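Local structure of M32 carboxypeptidase (Pyrococcus furiosus, 1K9X) at residues K195-H200 and V338-N343; P201-K206 and D259-I264; R303-I308 and P455-L460. The protein catalyses the stepwise release of C-terminal amino acids from peptides with broad specificity, as a homodimeric, cobalt-dependent metallocarboxypeptidase. One frame throughout, in Å; residues are numbered along the deposited sequence.

Contact 1 of 3, residues K195-H200 and V338-N343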
# COMPACT_ATOMS: atom_id res chain seq x y z
N LYS A 195 -0.31 -45.11 15.07
CA LYS A 195 0.27 -44.49 16.26
C LYS A 195 -0.19 -43.04 16.20
O LYS A 195 -0.17 -42.32 17.20
CB LYS A 195 1.79 -44.54 16.24
CG LYS A 195 2.39 -45.92 16.03
CD LYS A 195 2.68 -46.63 17.33
CE LYS A 195 3.79 -47.65 17.13
NZ LYS A 195 4.98 -46.99 16.52
N VAL A 196 -0.57 -42.61 15.00
CA VAL A 196 -1.07 -41.26 14.77
C VAL A 196 -2.42 -41.40 14.07
O VAL A 196 -2.57 -42.17 13.12
CB VAL A 196 -0.10 -40.42 13.90
CG1 VAL A 196 1.15 -40.08 14.70
CG2 VAL A 196 0.26 -41.18 12.63
N PRO A 197 -3.44 -40.65 14.54
CA PRO A 197 -4.79 -40.70 13.97
C PRO A 197 -4.97 -40.11 12.58
O PRO A 197 -4.08 -39.47 12.02
CB PRO A 197 -5.61 -39.95 15.02
CG PRO A 197 -4.66 -38.87 15.44
CD PRO A 197 -3.36 -39.64 15.61
N ARG A 198 -6.16 -40.35 12.03
CA ARG A 198 -6.54 -39.84 10.72
C ARG A 198 -7.45 -38.65 10.97
O ARG A 198 -7.88 -37.98 10.04
CB ARG A 198 -7.31 -40.89 9.93
CG ARG A 198 -6.57 -42.20 9.75
CD ARG A 198 -7.22 -43.02 8.67
NE ARG A 198 -6.56 -44.31 8.46
CZ ARG A 198 -6.66 -45.02 7.34
NH1 ARG A 198 -7.39 -44.56 6.33
NH2 ARG A 198 -6.03 -46.18 7.23
N GLU A 199 -7.73 -38.39 12.24
CA GLU A 199 -8.59 -37.27 12.60
C GLU A 199 -8.49 -37.03 14.10
O GLU A 199 -8.02 -37.87 14.85
CB GLU A 199 -10.04 -37.58 12.24
CG GLU A 199 -10.65 -38.68 13.09
CD GLU A 199 -12.06 -39.05 12.64
OE1 GLU A 199 -12.74 -39.79 13.38
OE2 GLU A 199 -12.47 -38.61 11.55
N HIS A 200 -8.94 -35.86 14.52
CA HIS A 200 -8.90 -35.53 15.93
C HIS A 200 -9.98 -34.51 16.26
O HIS A 200 -10.18 -33.55 15.51
CB HIS A 200 -7.53 -34.95 16.30
CG HIS A 200 -7.32 -34.83 17.78
ND1 HIS A 200 -6.86 -35.88 18.55
CD2 HIS A 200 -7.56 -33.81 18.63
CE1 HIS A 200 -6.82 -35.50 19.82
NE2 HIS A 200 -7.24 -34.25 19.89
N VAL A 338 -2.53 -32.59 21.41
CA VAL A 338 -2.12 -31.55 20.48
C VAL A 338 -1.11 -32.09 19.49
O VAL A 338 -1.19 -31.81 18.29
CB VAL A 338 -1.48 -30.32 21.20
CG1 VAL A 338 -1.15 -29.25 20.18
CG2 VAL A 338 -2.42 -29.75 22.24
N TYR A 339 -0.14 -32.86 19.98
CA TYR A 339 0.88 -33.41 19.10
C TYR A 339 0.19 -34.30 18.08
O TYR A 339 0.43 -34.18 16.87
CB TYR A 339 1.90 -34.25 19.88
CG TYR A 339 2.92 -34.88 18.95
CD1 TYR A 339 3.86 -34.09 18.29
CD2 TYR A 339 2.88 -36.25 18.66
CE1 TYR A 339 4.74 -34.65 17.36
CE2 TYR A 339 3.75 -36.81 17.73
CZ TYR A 339 4.67 -36.00 17.09
OH TYR A 339 5.52 -36.55 16.15
N LEU A 340 -0.66 -35.19 18.57
CA LEU A 340 -1.40 -36.10 17.70
C LEU A 340 -2.21 -35.30 16.69
O LEU A 340 -2.24 -35.64 15.50
CB LEU A 340 -2.33 -36.98 18.54
CG LEU A 340 -1.65 -37.95 19.51
CD1 LEU A 340 -2.72 -38.66 20.32
CD2 LEU A 340 -0.77 -38.96 18.74
N TYR A 341 -2.87 -34.25 17.18
CA TYR A 341 -3.69 -33.37 16.35
C TYR A 341 -2.83 -32.70 15.27
O TYR A 341 -3.25 -32.57 14.12
CB TYR A 341 -4.35 -32.32 17.26
CG TYR A 341 -5.03 -31.15 16.57
CD1 TYR A 341 -6.01 -31.35 15.59
CD2 TYR A 341 -4.71 -29.84 16.92
CE1 TYR A 341 -6.65 -30.27 14.99
CE2 TYR A 341 -5.34 -28.76 16.33
CZ TYR A 341 -6.31 -28.97 15.37
OH TYR A 341 -6.90 -27.88 14.78
N PHE A 342 -1.62 -32.31 15.65
CA PHE A 342 -0.68 -31.64 14.74
C PHE A 342 -0.04 -32.58 13.73
O PHE A 342 0.47 -32.14 12.71
CB PHE A 342 0.43 -30.96 15.55
CG PHE A 342 0.13 -29.54 15.93
CD1 PHE A 342 -1.14 -29.17 16.38
CD2 PHE A 342 1.12 -28.57 15.85
CE1 PHE A 342 -1.42 -27.85 16.73
CE2 PHE A 342 0.85 -27.25 16.20
CZ PHE A 342 -0.42 -26.89 16.65
N ASN A 343 -0.05 -33.88 14.02
CA ASN A 343 0.58 -34.87 13.15
C ASN A 343 -0.38 -35.89 12.55
O ASN A 343 0.01 -37.03 12.25
CB ASN A 343 1.70 -35.58 13.91
CG ASN A 343 2.87 -34.67 14.16
OD1 ASN A 343 3.84 -34.67 13.40
ND2 ASN A 343 2.79 -33.87 15.22
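His200 lays one face of its imidazole over CB of Tyr341, and this buried pairing is the tightly packed end of the contact between loop 195-200 and the last turns of helix 335-342. Tyr341 CB stands 4.1 Å from the centroid of the His200 ring, 28° off its normal, a CH-pi contact that suits a flat, polarisable ring. With CG anti to the backbone N (chi1 -169°), His200 brings its ring over the helix while its own CB lies 4.0 Å from Tyr341 CD1. The two rings meet only obliquely.

Pro197, which needs no partner for a backbone N-H, offers its ring to Leu340; the side chains cross at about a right angle, with Pro197 CD 4.1 Å from Leu340 CB. Val196, also packed on Ile190 of helix 169-193, sets CB 3.8 Å from Asn343 O. Buried Asn343, the first residue beyond the helix, turns ND2 back to Tyr339 O (2.9 Å, N-H...O 173°), and its OD1 meets the Tyr498 hydroxyl.

Toward solvent the contact loosens. Leu340 CD2 touches Lys195 only at its carbonyl, 3.7 Å from O, and the exposed lysine chain leads away to a salt bridge with the terminal carboxylate of Leu499. The loop is thus held to the helix by shape and dispersion, while the polar ends of Lys195, Tyr341 and Asn343 find their partners outside the pairing of loop and helix.

Contact 2 of 3, residues P201-K206 and D259-I264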
# COMPACT_ATOMS: atom_id res chain seq x y z
N PRO A 201 -10.68 -34.70 17.39
CA PRO A 201 -11.73 -33.76 17.78
C PRO A 201 -11.31 -32.29 17.79
O PRO A 201 -12.14 -31.40 17.61
CB PRO A 201 -12.16 -34.27 19.17
CG PRO A 201 -10.97 -35.07 19.65
CD PRO A 201 -10.53 -35.76 18.39
N LEU A 202 -10.02 -32.02 17.97
CA LEU A 202 -9.56 -30.64 17.99
C LEU A 202 -9.84 -29.98 16.64
O LEU A 202 -9.74 -28.76 16.50
CB LEU A 202 -8.07 -30.56 18.33
CG LEU A 202 -7.71 -30.79 19.80
CD1 LEU A 202 -6.20 -30.74 20.01
CD2 LEU A 202 -8.40 -29.72 20.65
N GLU A 203 -10.19 -30.80 15.65
CA GLU A 203 -10.49 -30.30 14.31
C GLU A 203 -11.85 -29.59 14.27
O GLU A 203 -12.07 -28.72 13.44
CB GLU A 203 -10.50 -31.45 13.30
CG GLU A 203 -9.12 -32.01 12.96
CD GLU A 203 -9.19 -33.10 11.90
OE1 GLU A 203 -9.65 -34.22 12.21
OE2 GLU A 203 -8.78 -32.83 10.76
N LYS A 204 -12.76 -29.97 15.16
CA LYS A 204 -14.08 -29.35 15.17
C LYS A 204 -14.27 -28.25 16.22
O LYS A 204 -15.30 -27.56 16.21
CB LYS A 204 -15.15 -30.42 15.34
CG LYS A 204 -15.47 -31.16 14.04
CD LYS A 204 -16.20 -32.46 14.29
CE LYS A 204 -15.35 -33.40 15.11
NZ LYS A 204 -15.89 -34.79 15.16
N GLU A 205 -13.30 -28.06 17.10
CA GLU A 205 -13.42 -27.03 18.13
C GLU A 205 -13.45 -25.64 17.53
O GLU A 205 -12.64 -25.31 16.66
CB GLU A 205 -12.27 -27.15 19.13
CG GLU A 205 -12.35 -28.40 20.00
CD GLU A 205 -13.52 -28.37 20.97
OE1 GLU A 205 -14.37 -27.45 20.88
OE2 GLU A 205 -13.59 -29.28 21.82
N LYS A 206 -14.39 -24.81 17.99
CA LYS A 206 -14.53 -23.44 17.49
C LYS A 206 -13.76 -22.44 18.34
O LYS A 206 -13.50 -22.67 19.51
CB LYS A 206 -16.01 -23.06 17.41
CG LYS A 206 -16.77 -23.83 16.32
CD LYS A 206 -17.79 -24.82 16.89
CE LYS A 206 -17.29 -25.58 18.11
NZ LYS A 206 -17.60 -24.87 19.40
N ASP A 259 -10.63 -25.46 13.99
CA ASP A 259 -9.43 -26.20 13.56
C ASP A 259 -8.23 -25.25 13.68
O ASP A 259 -7.56 -24.94 12.70
CB ASP A 259 -9.61 -26.66 12.11
CG ASP A 259 -8.75 -27.87 11.75
OD1 ASP A 259 -8.13 -28.47 12.66
OD2 ASP A 259 -8.71 -28.21 10.55
N PHE A 260 -7.96 -24.79 14.91
CA PHE A 260 -6.89 -23.83 15.17
C PHE A 260 -5.48 -24.17 14.67
O PHE A 260 -4.64 -23.29 14.53
CB PHE A 260 -6.86 -23.49 16.68
CG PHE A 260 -6.12 -24.48 17.53
CD1 PHE A 260 -4.73 -24.43 17.65
CD2 PHE A 260 -6.81 -25.45 18.25
CE1 PHE A 260 -4.05 -25.31 18.48
CE2 PHE A 260 -6.13 -26.35 19.08
CZ PHE A 260 -4.74 -26.28 19.19
N ARG A 261 -5.24 -25.45 14.38
CA ARG A 261 -3.94 -25.89 13.86
C ARG A 261 -3.65 -25.17 12.54
O ARG A 261 -2.50 -24.84 12.25
CB ARG A 261 -3.98 -27.40 13.58
CG ARG A 261 -4.83 -27.74 12.35
CD ARG A 261 -5.26 -29.20 12.26
NE ARG A 261 -4.12 -30.11 12.26
CZ ARG A 261 -3.90 -31.04 11.33
NH1 ARG A 261 -4.75 -31.19 10.32
NH2 ARG A 261 -2.82 -31.82 11.42
N ARG A 262 -4.70 -24.93 11.75
CA ARG A 262 -4.56 -24.29 10.43
C ARG A 262 -3.97 -22.90 10.46
O ARG A 262 -3.08 -22.58 9.66
CB ARG A 262 -5.92 -24.22 9.71
CG ARG A 262 -6.49 -25.57 9.29
CD ARG A 262 -7.96 -25.44 8.86
NE ARG A 262 -8.54 -26.74 8.55
CZ ARG A 262 -8.48 -27.32 7.35
NH1 ARG A 262 -7.86 -26.71 6.35
NH2 ARG A 262 -9.04 -28.51 7.16
N THR A 263 -4.46 -22.05 11.36
CA THR A 263 -3.94 -20.70 11.42
C THR A 263 -2.51 -20.67 11.99
O THR A 263 -1.69 -19.90 11.52
CB THR A 263 -4.89 -19.78 12.26
OG1 THR A 263 -4.61 -18.41 11.97
CG2 THR A 263 -4.73 -20.02 13.74
N ILE A 264 -2.21 -21.52 12.97
CA ILE A 264 -0.86 -21.56 13.56
C ILE A 264 0.20 -22.00 12.55
O ILE A 264 1.21 -21.31 12.34
CB ILE A 264 -0.80 -22.54 14.77
CG1 ILE A 264 -1.56 -21.95 15.95
CG2 ILE A 264 0.66 -22.81 15.17
CD1 ILE A 264 -1.44 -22.77 17.21
O HOH W 1 -9.65 -25.81 16.69
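Glu203 and Asp259 bring their backbones close, CA to CA 4.3 Å, where a 3-10 turn (201-203) meets the residues leading into helix 261-278, the helix of the family's HEXXH motif. Asp259 has left-handed backbone angles (phi/psi 60/61°), and its N-H makes a weak bond to Glu205 O at 3.3 Å. A water bridges the two segments as well: it donates to Leu202 O and Glu205 O and accepts from Phe260 N at 2.7 Å.

The side chains of Glu203 and Asp259 run side by side in the same direction, Asp259 OD1 lying 3.4 Å from Glu203 CA. Such neighbouring carboxylates are probably tolerable because each has other partners: Glu203 OE2 forms a salt bridge with Arg346, while Asp259 OD1 bonds the Tyr341 hydroxyl and OD2 pairs with Arg262, though at a doubtfully short modelled distance. Replacing Asp259 with an alanine would probably cost the Tyr341 hydroxyl this mate, while Arg262 would keep Glu353 but lose the nearby carboxylate. Arg261 adds only a long-range attraction, since Glu203 OE2 lies well out of its guanidinium plane. On the apolar flank, Leu202 suits its buried place by presenting CD2 to the edge of the Phe260 ring, 4.4 Å from CE2.

Contact 3 of 3, residues R303-I308 and P455-L460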
# COMPACT_ATOMS: atom_id res chain seq x y z
N ARG A 303 8.59 -24.82 4.89
CA ARG A 303 8.39 -26.19 5.35
C ARG A 303 9.27 -26.51 6.54
O ARG A 303 8.87 -27.29 7.41
CB ARG A 303 8.67 -27.18 4.22
CG ARG A 303 7.66 -27.13 3.08
CD ARG A 303 6.23 -27.40 3.57
NE ARG A 303 5.28 -27.48 2.45
CZ ARG A 303 3.98 -27.73 2.58
NH1 ARG A 303 3.46 -27.93 3.78
NH2 ARG A 303 3.21 -27.81 1.50
N PHE A 304 10.46 -25.92 6.56
CA PHE A 304 11.40 -26.15 7.65
C PHE A 304 10.75 -25.74 8.97
O PHE A 304 10.70 -26.52 9.92
CB PHE A 304 12.68 -25.32 7.44
CG PHE A 304 13.70 -25.51 8.53
CD1 PHE A 304 14.46 -26.66 8.60
CD2 PHE A 304 13.87 -24.53 9.51
CE1 PHE A 304 15.39 -26.86 9.63
CE2 PHE A 304 14.79 -24.71 10.55
CZ PHE A 304 15.55 -25.87 10.61
N TRP A 305 10.25 -24.51 9.02
CA TRP A 305 9.60 -24.01 10.23
C TRP A 305 8.24 -24.65 10.46
O TRP A 305 7.92 -25.09 11.57
CB TRP A 305 9.45 -22.49 10.15
CG TRP A 305 10.74 -21.77 10.30
CD1 TRP A 305 11.62 -21.43 9.31
CD2 TRP A 305 11.35 -21.36 11.54
NE1 TRP A 305 12.73 -20.85 9.86
CE2 TRP A 305 12.60 -20.80 11.22
CE3 TRP A 305 10.96 -21.43 12.89
CZ2 TRP A 305 13.47 -20.30 12.20
CZ3 TRP A 305 11.82 -20.93 13.86
CH2 TRP A 305 13.06 -20.38 13.51
N GLU A 306 7.42 -24.70 9.41
CA GLU A 306 6.10 -25.28 9.52
C GLU A 306 6.10 -26.74 10.00
O GLU A 306 5.52 -27.05 11.04
CB GLU A 306 5.37 -25.21 8.17
CG GLU A 306 3.90 -25.56 8.27
CD GLU A 306 3.35 -26.17 6.99
OE1 GLU A 306 3.74 -25.74 5.88
OE2 GLU A 306 2.49 -27.07 7.10
N ASN A 307 6.77 -27.61 9.25
CA ASN A 307 6.79 -29.04 9.57
C ASN A 307 7.92 -29.55 10.44
O ASN A 307 7.67 -30.29 11.40
CB ASN A 307 6.75 -29.85 8.26
CG ASN A 307 5.54 -29.52 7.42
OD1 ASN A 307 4.50 -29.11 7.94
ND2 ASN A 307 5.65 -29.70 6.11
N ILE A 308 9.16 -29.19 10.13
CA ILE A 308 10.26 -29.66 10.95
C ILE A 308 10.13 -29.10 12.37
O ILE A 308 10.26 -29.83 13.35
CB ILE A 308 11.62 -29.24 10.37
CG1 ILE A 308 11.81 -29.83 8.98
CG2 ILE A 308 12.75 -29.69 11.32
CD1 ILE A 308 11.92 -31.36 8.94
N PRO A 455 20.25 -19.04 17.38
CA PRO A 455 21.30 -19.82 16.71
C PRO A 455 20.77 -20.59 15.49
O PRO A 455 21.49 -20.81 14.52
CB PRO A 455 21.85 -20.72 17.82
CG PRO A 455 20.72 -20.77 18.85
CD PRO A 455 20.16 -19.38 18.82
N ILE A 456 19.50 -20.97 15.53
CA ILE A 456 18.85 -21.68 14.42
C ILE A 456 18.72 -20.71 13.25
O ILE A 456 19.09 -21.02 12.12
CB ILE A 456 17.44 -22.20 14.86
CG1 ILE A 456 17.61 -23.37 15.83
CG2 ILE A 456 16.60 -22.62 13.64
CD1 ILE A 456 16.32 -23.92 16.39
N LYS A 457 18.23 -19.51 13.53
CA LYS A 457 18.08 -18.48 12.51
C LYS A 457 19.44 -18.08 11.94
O LYS A 457 19.57 -17.86 10.73
CB LYS A 457 17.39 -17.26 13.12
CG LYS A 457 16.00 -17.57 13.63
CD LYS A 457 15.56 -16.59 14.70
CE LYS A 457 15.57 -15.16 14.22
NZ LYS A 457 14.83 -14.30 15.19
N ALA A 458 20.45 -17.98 12.81
CA ALA A 458 21.80 -17.63 12.38
C ALA A 458 22.33 -18.68 11.43
O ALA A 458 22.92 -18.36 10.39
CB ALA A 458 22.72 -17.49 13.60
N TRP A 459 22.13 -19.96 11.77
CA TRP A 459 22.58 -21.06 10.90
C TRP A 459 21.89 -20.90 9.54
O TRP A 459 22.53 -21.00 8.49
CB TRP A 459 22.20 -22.42 11.51
CG TRP A 459 22.88 -23.62 10.86
CD1 TRP A 459 24.07 -24.17 11.21
CD2 TRP A 459 22.38 -24.42 9.78
NE1 TRP A 459 24.35 -25.26 10.43
CE2 TRP A 459 23.33 -25.44 9.53
CE3 TRP A 459 21.22 -24.37 8.99
CZ2 TRP A 459 23.16 -26.40 8.53
CZ3 TRP A 459 21.05 -25.33 7.98
CH2 TRP A 459 22.02 -26.33 7.77
N LEU A 460 20.59 -20.65 9.57
CA LEU A 460 19.81 -20.47 8.33
C LEU A 460 20.39 -19.32 7.52
O LEU A 460 20.50 -19.39 6.30
CB LEU A 460 18.34 -20.18 8.66
CG LEU A 460 17.33 -21.31 8.51
CD1 LEU A 460 17.95 -22.65 8.83
CD2 LEU A 460 16.13 -21.03 9.42
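Trp305 and Phe304 of helix 295-309 reach across to Ile456, Lys457 and Leu460 of helix 454-465 in a buried helix-helix contact of this largely alpha-helical HEXXH metallopeptidase. The segments run roughly antiparallel, at 141°, but their axes come no closer than 13.3 Å. So wide a spacing suits large aromatic side chains, which can bridge the distance where small residues could not.

The apolar contacts carry the interface. Phe304 holds CG anti to its backbone N (chi1 180°), a setting that sends the ring straight out toward the other helix. Ile456 CG2 meets that ring at its edge, 4.1 Å from Phe304 CE2, and Leu460 brings both methyls near the same carbon, CD2 coming at the ring obliquely. Ile456 CG2 also lies 4.2 Å from Trp305 CZ2, so one branched side chain wedges against two rings. The aliphatic part of Lys457 serves as a hydrocarbon, its CG lying 4.0 Å from Trp305 CZ2 at the indole's edge, while its NZ runs on to Phe223 O.

Among the aromatic contacts, Phe304 CD2 lies over one face of the Trp305 indole, offset toward its rim, and the indole also makes an edge-to-face pair with Phe271 of helix 261-278. Leu275 of that helix touches Trp305, Lys457 and Leu460, joining a third helix to the packing.

On the flank of helix 295-309 turned away from helix 454-465, Arg303 NH1 forms a salt bridge with Glu306 OE1 at 3.0 Å, and that oxygen also bonds ND1 of the cobalt ligand His269, consistent with a second-shell role in orienting the imidazole. Back at the interface, Leu460, its first torsion away from a staggered value (chi1 -102°), sets CD2 just 3.4 Å from Trp305 NE1.

Overall arrangement
Contact 3 is the buried one, its centre about 15 Å from the centre of the chain, against about 25 and 23 Å for the centres of the partly buried contacts 1 and 2. The outer two share a single loop, between helices 169-193 and 209-223: its first half packs on helix 335-342, its second on the start of helix 261-278, and the Tyr341 hydroxyl joins them by also bonding Arg261 N. Contact 3 touches neither, yet helix 261-278 relates it to contact 2, carrying the metal-binding histidines near Trp305. Chemistry follows place: methyls on carbon rings deep inside, water and carboxylates in contact 2, imidazole, proline and valine against helix side chains and a backbone carbonyl in contact 1.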